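Side-chain contacts in sesquisabinene B synthase 2 (PDB 6A2A), which probably converts farnesyl diphosphate to the sesquiterpene sesquisabinene B, as a metal-dependent class I terpene synthase of plants: residues Asp467-Gly472 with Lys476-Tyr481; Cys480-Ala485 with Glu490-His495. All coordinates share one frame; numbering follows the deposited sequence.

Contact 1: residues Asp467-Gly472 with Lys476-Tyr481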
ATOM      1  N   ASP A 467     -21.211 -33.730  -9.765  1.00 89.13           N
ATOM      2  CA  ASP A 467     -20.036 -34.183 -10.430  1.00 92.88           C
ATOM      3  C   ASP A 467     -19.080 -34.389  -9.259  1.00 94.30           C
ATOM      4  O   ASP A 467     -18.379 -35.368  -9.221  1.00 98.99           O
ATOM      5  CB  ASP A 467     -19.519 -33.012 -11.241  1.00 96.88           C
ATOM      6  CG  ASP A 467     -18.334 -33.342 -12.131  1.00 95.14           C
ATOM      7  OD1 ASP A 467     -18.072 -34.520 -12.399  1.00 94.33           O
ATOM      8  OD2 ASP A 467     -17.682 -32.377 -12.600  1.00 89.93           O
ATOM      9  N   GLU A 468     -19.031 -33.455  -8.314  1.00 87.34           N
ATOM     10  CA  GLU A 468     -18.149 -33.583  -7.176  1.00 86.98           C
ATOM     11  C   GLU A 468     -18.815 -34.324  -6.016  1.00 81.97           C
ATOM     12  O   GLU A 468     -18.162 -34.747  -5.073  1.00 74.23           O
ATOM     13  CB  GLU A 468     -17.636 -32.214  -6.778  1.00 91.55           C
ATOM     14  CG  GLU A 468     -16.882 -32.158  -5.480  1.00100.12           C
ATOM     15  CD  GLU A 468     -15.382 -32.294  -5.620  1.00105.15           C
ATOM     16  OE1 GLU A 468     -14.886 -33.338  -5.165  1.00108.66           O
ATOM     17  OE2 GLU A 468     -14.702 -31.360  -6.131  1.00101.78           O
ATOM     18  N   MET A 469     -20.117 -34.516  -6.128  1.00 83.91           N
ATOM     19  CA  MET A 469     -20.861 -35.211  -5.097  1.00 88.04           C
ATOM     20  C   MET A 469     -20.600 -36.697  -5.233  1.00 84.06           C
ATOM     21  O   MET A 469     -20.413 -37.394  -4.251  1.00 76.70           O
ATOM     22  CB  MET A 469     -22.343 -34.875  -5.161  1.00 91.86           C
ATOM     23  CG  MET A 469     -22.778 -33.746  -4.233  1.00 94.07           C
ATOM     24  SD  MET A 469     -23.953 -34.274  -2.972  1.00 92.19           S
ATOM     25  CE  MET A 469     -22.906 -35.370  -2.026  1.00 97.23           C
ATOM     26  N   GLU A 470     -20.590 -37.166  -6.470  1.00 78.82           N
ATOM     27  CA  GLU A 470     -20.263 -38.550  -6.746  1.00 78.77           C
ATOM     28  C   GLU A 470     -18.934 -38.902  -6.123  1.00 70.39           C
ATOM     29  O   GLU A 470     -18.697 -40.062  -5.895  1.00 73.87           O
ATOM     30  CB  GLU A 470     -20.192 -38.804  -8.241  1.00 82.96           C
ATOM     31  CG  GLU A 470     -18.838 -38.528  -8.852  1.00 80.12           C
ATOM     32  CD  GLU A 470     -18.851 -38.739 -10.351  1.00 83.93           C
ATOM     33  OE1 GLU A 470     -19.289 -39.806 -10.810  1.00 79.49           O
ATOM     34  OE2 GLU A 470     -18.419 -37.838 -11.066  1.00 88.24           O
ATOM     35  N   ARG A 471     -18.077 -37.918  -5.829  1.00 61.45           N
ATOM     36  CA  ARG A 471     -16.847 -38.227  -5.162  1.00 57.24           C
ATOM     37  C   ARG A 471     -16.996 -38.499  -3.654  1.00 60.44           C
ATOM     38  O   ARG A 471     -16.018 -38.730  -2.994  1.00 57.85           O
ATOM     39  CB  ARG A 471     -15.796 -37.201  -5.511  1.00 53.88           C
ATOM     40  CG  ARG A 471     -15.934 -36.786  -6.956  1.00 50.74           C
ATOM     41  CD  ARG A 471     -14.627 -36.386  -7.579  1.00 51.18           C
ATOM     42  NE  ARG A 471     -14.723 -36.424  -9.022  1.00 50.77           N
ATOM     43  CZ  ARG A 471     -13.918 -35.776  -9.842  1.00 50.42           C
ATOM     44  NH1 ARG A 471     -12.971 -35.027  -9.351  1.00 53.72           N
ATOM     45  NH2 ARG A 471     -14.083 -35.858 -11.147  1.00 50.52           N
ATOM     46  N   GLY A 472     -18.227 -38.421  -3.120  1.00 71.72           N
ATOM     47  CA  GLY A 472     -18.515 -38.840  -1.724  1.00 68.45           C
ATOM     48  C   GLY A 472     -17.698 -38.095  -0.676  1.00 61.32           C
ATOM     49  O   GLY A 472     -17.236 -38.703   0.293  1.00 68.28           O
ATOM     50  N   LYS A 476     -19.278 -32.392   3.641  1.00 32.02           N
ATOM     51  CA  LYS A 476     -20.110 -31.341   3.169  1.00 30.92           C
ATOM     52  C   LYS A 476     -21.541 -31.596   3.669  1.00 28.18           C
ATOM     53  O   LYS A 476     -21.877 -32.717   3.966  1.00 25.60           O
ATOM     54  CB  LYS A 476     -20.051 -31.310   1.634  1.00 32.63           C
ATOM     55  CG  LYS A 476     -18.710 -30.936   1.024  1.00 40.10           C
ATOM     56  CD  LYS A 476     -18.433 -29.457   1.057  1.00 45.46           C
ATOM     57  CE  LYS A 476     -17.036 -29.082   0.594  1.00 52.40           C
ATOM     58  NZ  LYS A 476     -16.184 -28.642   1.727  1.00 58.44           N
ATOM     59  N   SER A 477     -22.328 -30.541   3.795  1.00 22.23           N
ATOM     60  CA  SER A 477     -23.667 -30.603   4.344  1.00 23.31           C
ATOM     61  C   SER A 477     -24.584 -31.738   3.875  1.00 25.12           C
ATOM     62  O   SER A 477     -25.080 -32.476   4.652  1.00 24.51           O
ATOM     63  CB  SER A 477     -24.388 -29.259   4.167  1.00 21.84           C
ATOM     64  OG  SER A 477     -23.718 -28.203   4.756  1.00 22.55           O
ATOM     65  N   ILE A 478     -24.812 -31.815   2.587  1.00 25.90           N
ATOM     66  CA  ILE A 478     -25.699 -32.827   2.057  1.00 28.36           C
ATOM     67  C   ILE A 478     -25.240 -34.233   2.428  1.00 27.61           C
ATOM     68  O   ILE A 478     -25.978 -34.956   2.975  1.00 27.63           O
ATOM     69  CB  ILE A 478     -25.881 -32.699   0.545  1.00 28.13           C
ATOM     70  CG1 ILE A 478     -26.488 -31.359   0.188  1.00 27.88           C
ATOM     71  CG2 ILE A 478     -26.793 -33.779   0.026  1.00 29.90           C
ATOM     72  CD1 ILE A 478     -26.369 -30.996  -1.256  1.00 29.33           C
ATOM     73  N   GLN A 479     -23.986 -34.554   2.165  1.00 29.44           N
ATOM     74  CA  GLN A 479     -23.448 -35.861   2.454  1.00 30.25           C
ATOM     75  C   GLN A 479     -23.516 -36.192   3.918  1.00 32.36           C
ATOM     76  O   GLN A 479     -23.855 -37.280   4.271  1.00 30.34           O
ATOM     77  CB  GLN A 479     -22.037 -36.052   1.908  1.00 31.55           C
ATOM     78  CG  GLN A 479     -21.534 -37.483   1.953  1.00 33.98           C
ATOM     79  CD  GLN A 479     -22.337 -38.451   1.113  1.00 34.46           C
ATOM     80  OE1 GLN A 479     -22.566 -38.227  -0.044  1.00 41.72           O
ATOM     81  NE2 GLN A 479     -22.772 -39.513   1.718  1.00 36.57           N
ATOM     82  N   CYS A 480     -23.224 -35.230   4.768  1.00 27.44           N
ATOM     83  CA  CYS A 480     -23.313 -35.452   6.190  1.00 30.21           C
ATOM     84  C   CYS A 480     -24.719 -35.859   6.600  1.00 30.79           C
ATOM     85  O   CYS A 480     -24.884 -36.715   7.397  1.00 32.03           O
ATOM     86  CB  CYS A 480     -22.940 -34.203   6.976  1.00 32.53           C
ATOM     87  SG  CYS A 480     -21.217 -33.896   7.073  1.00 34.44           S
ATOM     88  N   TYR A 481     -25.711 -35.174   6.083  1.00 29.16           N
ATOM     89  CA  TYR A 481     -27.081 -35.481   6.388  1.00 30.11           C
ATOM     90  C   TYR A 481     -27.469 -36.822   5.778  1.00 33.68           C
ATOM     91  O   TYR A 481     -28.140 -37.580   6.393  1.00 32.76           O
ATOM     92  CB  TYR A 481     -28.025 -34.402   5.935  1.00 31.73           C
ATOM     93  CG  TYR A 481     -29.433 -34.661   6.361  1.00 32.67           C
ATOM     94  CD1 TYR A 481     -29.834 -34.424   7.636  1.00 34.29           C
ATOM     95  CD2 TYR A 481     -30.346 -35.166   5.482  1.00 37.44           C
ATOM     96  CE1 TYR A 481     -31.115 -34.671   8.029  1.00 37.79           C
ATOM     97  CE2 TYR A 481     -31.633 -35.422   5.862  1.00 38.12           C
ATOM     98  CZ  TYR A 481     -32.010 -35.170   7.131  1.00 38.16           C
ATOM     99  OH  TYR A 481     -33.274 -35.415   7.495  1.00 40.19           O
TER

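Contact 2: residues Cys480-Ala485 with Glu490-His495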
ATOM      1  N   CYS A 480     -23.224 -35.230   4.768  1.00 27.44           N
ATOM      2  CA  CYS A 480     -23.313 -35.452   6.190  1.00 30.21           C
ATOM      3  C   CYS A 480     -24.719 -35.859   6.600  1.00 30.79           C
ATOM      4  O   CYS A 480     -24.884 -36.715   7.397  1.00 32.03           O
ATOM      5  CB  CYS A 480     -22.940 -34.203   6.976  1.00 32.53           C
ATOM      6  SG  CYS A 480     -21.217 -33.896   7.073  1.00 34.44           S
ATOM      7  N   TYR A 481     -25.711 -35.174   6.083  1.00 29.16           N
ATOM      8  CA  TYR A 481     -27.081 -35.481   6.388  1.00 30.11           C
ATOM      9  C   TYR A 481     -27.469 -36.822   5.778  1.00 33.68           C
ATOM     10  O   TYR A 481     -28.140 -37.580   6.393  1.00 32.76           O
ATOM     11  CB  TYR A 481     -28.025 -34.402   5.935  1.00 31.73           C
ATOM     12  CG  TYR A 481     -29.433 -34.661   6.361  1.00 32.67           C
ATOM     13  CD1 TYR A 481     -29.834 -34.424   7.636  1.00 34.29           C
ATOM     14  CD2 TYR A 481     -30.346 -35.166   5.482  1.00 37.44           C
ATOM     15  CE1 TYR A 481     -31.115 -34.671   8.029  1.00 37.79           C
ATOM     16  CE2 TYR A 481     -31.633 -35.422   5.862  1.00 38.12           C
ATOM     17  CZ  TYR A 481     -32.010 -35.170   7.131  1.00 38.16           C
ATOM     18  OH  TYR A 481     -33.274 -35.415   7.495  1.00 40.19           O
ATOM     19  N   MET A 482     -26.990 -37.104   4.579  1.00 30.76           N
ATOM     20  CA  MET A 482     -27.215 -38.380   3.945  1.00 36.38           C
ATOM     21  C   MET A 482     -26.672 -39.490   4.819  1.00 40.37           C
ATOM     22  O   MET A 482     -27.332 -40.473   5.031  1.00 40.82           O
ATOM     23  CB  MET A 482     -26.507 -38.454   2.627  1.00 35.05           C
ATOM     24  CG  MET A 482     -27.219 -37.754   1.550  1.00 35.11           C
ATOM     25  SD  MET A 482     -26.266 -37.794   0.076  1.00 38.56           S
ATOM     26  CE  MET A 482     -26.541 -39.484  -0.437  1.00 39.20           C
ATOM     27  N   ASN A 483     -25.474 -39.317   5.352  1.00 35.43           N
ATOM     28  CA  ASN A 483     -24.873 -40.314   6.180  1.00 40.90           C
ATOM     29  C   ASN A 483     -25.611 -40.556   7.460  1.00 43.67           C
ATOM     30  O   ASN A 483     -25.593 -41.631   7.973  1.00 42.25           O
ATOM     31  CB  ASN A 483     -23.445 -39.947   6.529  1.00 39.57           C
ATOM     32  CG  ASN A 483     -22.521 -39.996   5.349  1.00 41.48           C
ATOM     33  OD1 ASN A 483     -22.888 -40.401   4.281  1.00 43.52           O
ATOM     34  ND2 ASN A 483     -21.325 -39.542   5.543  1.00 40.97           N
ATOM     35  N   GLU A 484     -26.191 -39.522   8.014  1.00 37.94           N
ATOM     36  CA  GLU A 484     -26.882 -39.650   9.242  1.00 44.66           C
ATOM     37  C   GLU A 484     -28.122 -40.478   9.144  1.00 55.20           C
ATOM     38  O   GLU A 484     -28.241 -41.531   9.737  1.00 58.08           O
ATOM     39  CB  GLU A 484     -27.416 -38.284   9.648  1.00 47.77           C
ATOM     40  CG  GLU A 484     -26.540 -37.452  10.534  1.00 48.20           C
ATOM     41  CD  GLU A 484     -27.310 -36.413  11.280  1.00 56.32           C
ATOM     42  OE1 GLU A 484     -27.004 -35.231  11.203  1.00 39.84           O
ATOM     43  OE2 GLU A 484     -28.249 -36.805  11.960  1.00 61.77           O
ATOM     44  N   ALA A 485     -29.067 -39.835   8.493  1.00 62.78           N
ATOM     45  CA  ALA A 485     -30.407 -40.306   8.355  1.00 62.39           C
ATOM     46  C   ALA A 485     -30.565 -41.438   7.392  1.00 60.22           C
ATOM     47  O   ALA A 485     -31.594 -42.031   7.356  1.00 66.18           O
ATOM     48  CB  ALA A 485     -31.289 -39.129   7.955  1.00 61.75           C
ATOM     49  N   GLU A 490     -31.427 -36.494  -3.026  1.00 40.53           N
ATOM     50  CA  GLU A 490     -32.518 -35.554  -3.213  1.00 43.80           C
ATOM     51  C   GLU A 490     -33.213 -35.145  -1.919  1.00 40.38           C
ATOM     52  O   GLU A 490     -33.529 -34.009  -1.718  1.00 36.01           O
ATOM     53  CB  GLU A 490     -33.538 -36.115  -4.193  1.00 47.10           C
ATOM     54  CG  GLU A 490     -32.916 -36.528  -5.503  1.00 56.18           C
ATOM     55  CD  GLU A 490     -32.036 -37.771  -5.414  1.00 59.35           C
ATOM     56  OE1 GLU A 490     -32.412 -38.750  -4.773  1.00 60.52           O
ATOM     57  OE2 GLU A 490     -30.959 -37.768  -6.001  1.00 62.48           O
ATOM     58  N   VAL A 491     -33.442 -36.105  -1.047  1.00 38.75           N
ATOM     59  CA  VAL A 491     -34.105 -35.844   0.201  1.00 34.78           C
ATOM     60  C   VAL A 491     -33.203 -34.995   1.064  1.00 36.23           C
ATOM     61  O   VAL A 491     -33.656 -34.098   1.723  1.00 31.81           O
ATOM     62  CB  VAL A 491     -34.431 -37.137   0.933  1.00 37.63           C
ATOM     63  CG1 VAL A 491     -34.730 -36.890   2.378  1.00 33.33           C
ATOM     64  CG2 VAL A 491     -35.612 -37.813   0.282  1.00 40.83           C
ATOM     65  N   ALA A 492     -31.922 -35.306   1.054  1.00 30.38           N
ATOM     66  CA  ALA A 492     -30.970 -34.566   1.838  1.00 32.48           C
ATOM     67  C   ALA A 492     -30.798 -33.125   1.342  1.00 31.88           C
ATOM     68  O   ALA A 492     -30.689 -32.237   2.118  1.00 29.73           O
ATOM     69  CB  ALA A 492     -29.666 -35.290   1.874  1.00 32.35           C
ATOM     70  N   ARG A 493     -30.797 -32.923   0.036  1.00 32.13           N
ATOM     71  CA  ARG A 493     -30.698 -31.605  -0.524  1.00 31.71           C
ATOM     72  C   ARG A 493     -31.921 -30.812  -0.109  1.00 31.70           C
ATOM     73  O   ARG A 493     -31.816 -29.686   0.259  1.00 28.71           O
ATOM     74  CB  ARG A 493     -30.570 -31.653  -2.045  1.00 30.08           C
ATOM     75  CG  ARG A 493     -30.469 -30.305  -2.719  1.00 30.66           C
ATOM     76  CD  ARG A 493     -30.042 -30.324  -4.180  1.00 33.53           C
ATOM     77  NE  ARG A 493     -28.684 -30.783  -4.383  1.00 36.50           N
ATOM     78  CZ  ARG A 493     -27.634 -29.989  -4.434  1.00 34.10           C
ATOM     79  NH1 ARG A 493     -27.775 -28.710  -4.329  1.00 35.11           N
ATOM     80  NH2 ARG A 493     -26.456 -30.484  -4.599  1.00 39.77           N
ATOM     81  N   GLU A 494     -33.087 -31.435  -0.182  1.00 32.32           N
ATOM     82  CA  GLU A 494     -34.325 -30.765   0.229  1.00 31.17           C
ATOM     83  C   GLU A 494     -34.250 -30.369   1.701  1.00 31.37           C
ATOM     84  O   GLU A 494     -34.707 -29.264   2.071  1.00 27.84           O
ATOM     85  CB  GLU A 494     -35.559 -31.627  -0.059  1.00 37.86           C
ATOM     86  CG  GLU A 494     -35.920 -31.624  -1.531  1.00 45.29           C
ATOM     87  CD  GLU A 494     -37.085 -32.501  -1.983  1.00 56.71           C
ATOM     88  OE1 GLU A 494     -37.475 -33.440  -1.237  1.00 60.37           O
ATOM     89  OE2 GLU A 494     -37.587 -32.255  -3.109  1.00 61.81           O
ATOM     90  N   HIS A 495     -33.700 -31.259   2.527  1.00 30.16           N
ATOM     91  CA  HIS A 495     -33.518 -30.940   3.948  1.00 31.54           C
ATOM     92  C   HIS A 495     -32.602 -29.694   4.117  1.00 27.45           C
ATOM     93  O   HIS A 495     -32.923 -28.764   4.839  1.00 26.09           O
ATOM     94  CB  HIS A 495     -32.933 -32.144   4.691  1.00 31.57           C
ATOM     95  CG  HIS A 495     -32.830 -31.885   6.152  1.00 34.10           C
ATOM     96  ND1 HIS A 495     -33.933 -31.930   6.976  1.00 35.37           N
ATOM     97  CD2 HIS A 495     -31.791 -31.500   6.921  1.00 32.95           C
ATOM     98  CE1 HIS A 495     -33.584 -31.595   8.201  1.00 35.12           C
ATOM     99  NE2 HIS A 495     -32.263 -31.362   8.208  1.00 37.99           N
TER

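Contact 1: residues Asp467-Gly472 with Lys476-Tyr481
The loop that leads from helix 447-462 into helix 477-485 of the terpene synthase metal-binding domain folds back on the first turn of that helix. M469 makes most of the contact. Its side chain reaches across to I478 and Q479, bent at both chi2 (-117°) and chi3, and its sulfur and methyl end up over different residues. SD lies 4.2 Å from CG2 of I478, and the two side chains meet at about a right angle. CE turns to Q479, 3.5 Å from OE1 and 4.1 Å from CB. CG of Q479 stands anti to its backbone N (chi1 -169°), and a bend at chi2 folds the amide back towards the loop. NE2 of this amide is hydrogen-bonded to N483 one turn on, which helps fix the amide with OE1 beside the methyl. M469 and G472 begin and end a type I turn within the loop, in which N of G472 donates to O of M469 at 2.7 Å. G472 brings its CA to 4.4 Å from OE1 of Q479. K476 is at the N-cap, just before the helix that carries I478 and Q479. M469 also touches Q489, and I478 packs on L462, A492 and R493. One methionine thus meets isoleucine carbon with its sulfur and the amide oxygen with its methyl. With no bond or charge pair between loop and helix, the contact rests on shape and dispersion.

Contact 2: residues Cys480-Ala485 with Glu490-His495
The rings of Y481 and H495 lie almost parallel as an offset stack, with planes at 6° and centroids 4.0 Å apart. H495 covers one face of the tyrosine, its CD2 sitting near the rim, 3.4 Å from CE1 of Y481. The opposite face has CB of A485, from the next turn of the same helix, above its rim. At the ring edge, in plane, comes CB of A492, 3.7 Å from CD2 of Y481. The histidine backs up its ring with CB, which makes a CH-pi contact over the tyrosine face, 4.1 Å from the Y481 centroid. Both CG atoms are anti to their backbone N (chi1 -175° for Y481), and this carries each ring out from its own helix towards the other. The side chains cross at about a right angle while their ring planes stay nearly parallel. A492 also receives M482 on its CB: CG of M482 lies 3.5 Å away, a tight carbon pair. A492 is small, which is consistent with the CA atoms of M482 and A492 lying 5.8 Å apart. A leucine replacing Y481 would probably lose the stack and leave the H495 ring free to turn. A487, in the connecting loop, also touches Y481. The axes approach to 9.0 Å at 116°, a steep crossing. Two consecutive helices, joined by a short link, pack here in the all-helical terpene synthase fold, away from the annotated metal-binding residues.

Both contacts use helix 477-485, and both are partly buried near the periphery of the chain. Contact 1 holds the preceding loop to the start of this helix. Contact 2 joins its later part to helix 489-510. They adjoin at I478, whose CG2 lies 3.7 Å from CB of A492, so one buried isoleucine lies between the loop methionine and the next helix. Their chemistry differs with their place. The loop contact buries less surface, 167 Å² against 225 Å², and rests on one flexible side chain. The helix pair adds a flat aromatic stack. The side chain of I478 lies about 10 Å from that of N460, a magnesium-binding residue, while contact 2 lies away from such sites.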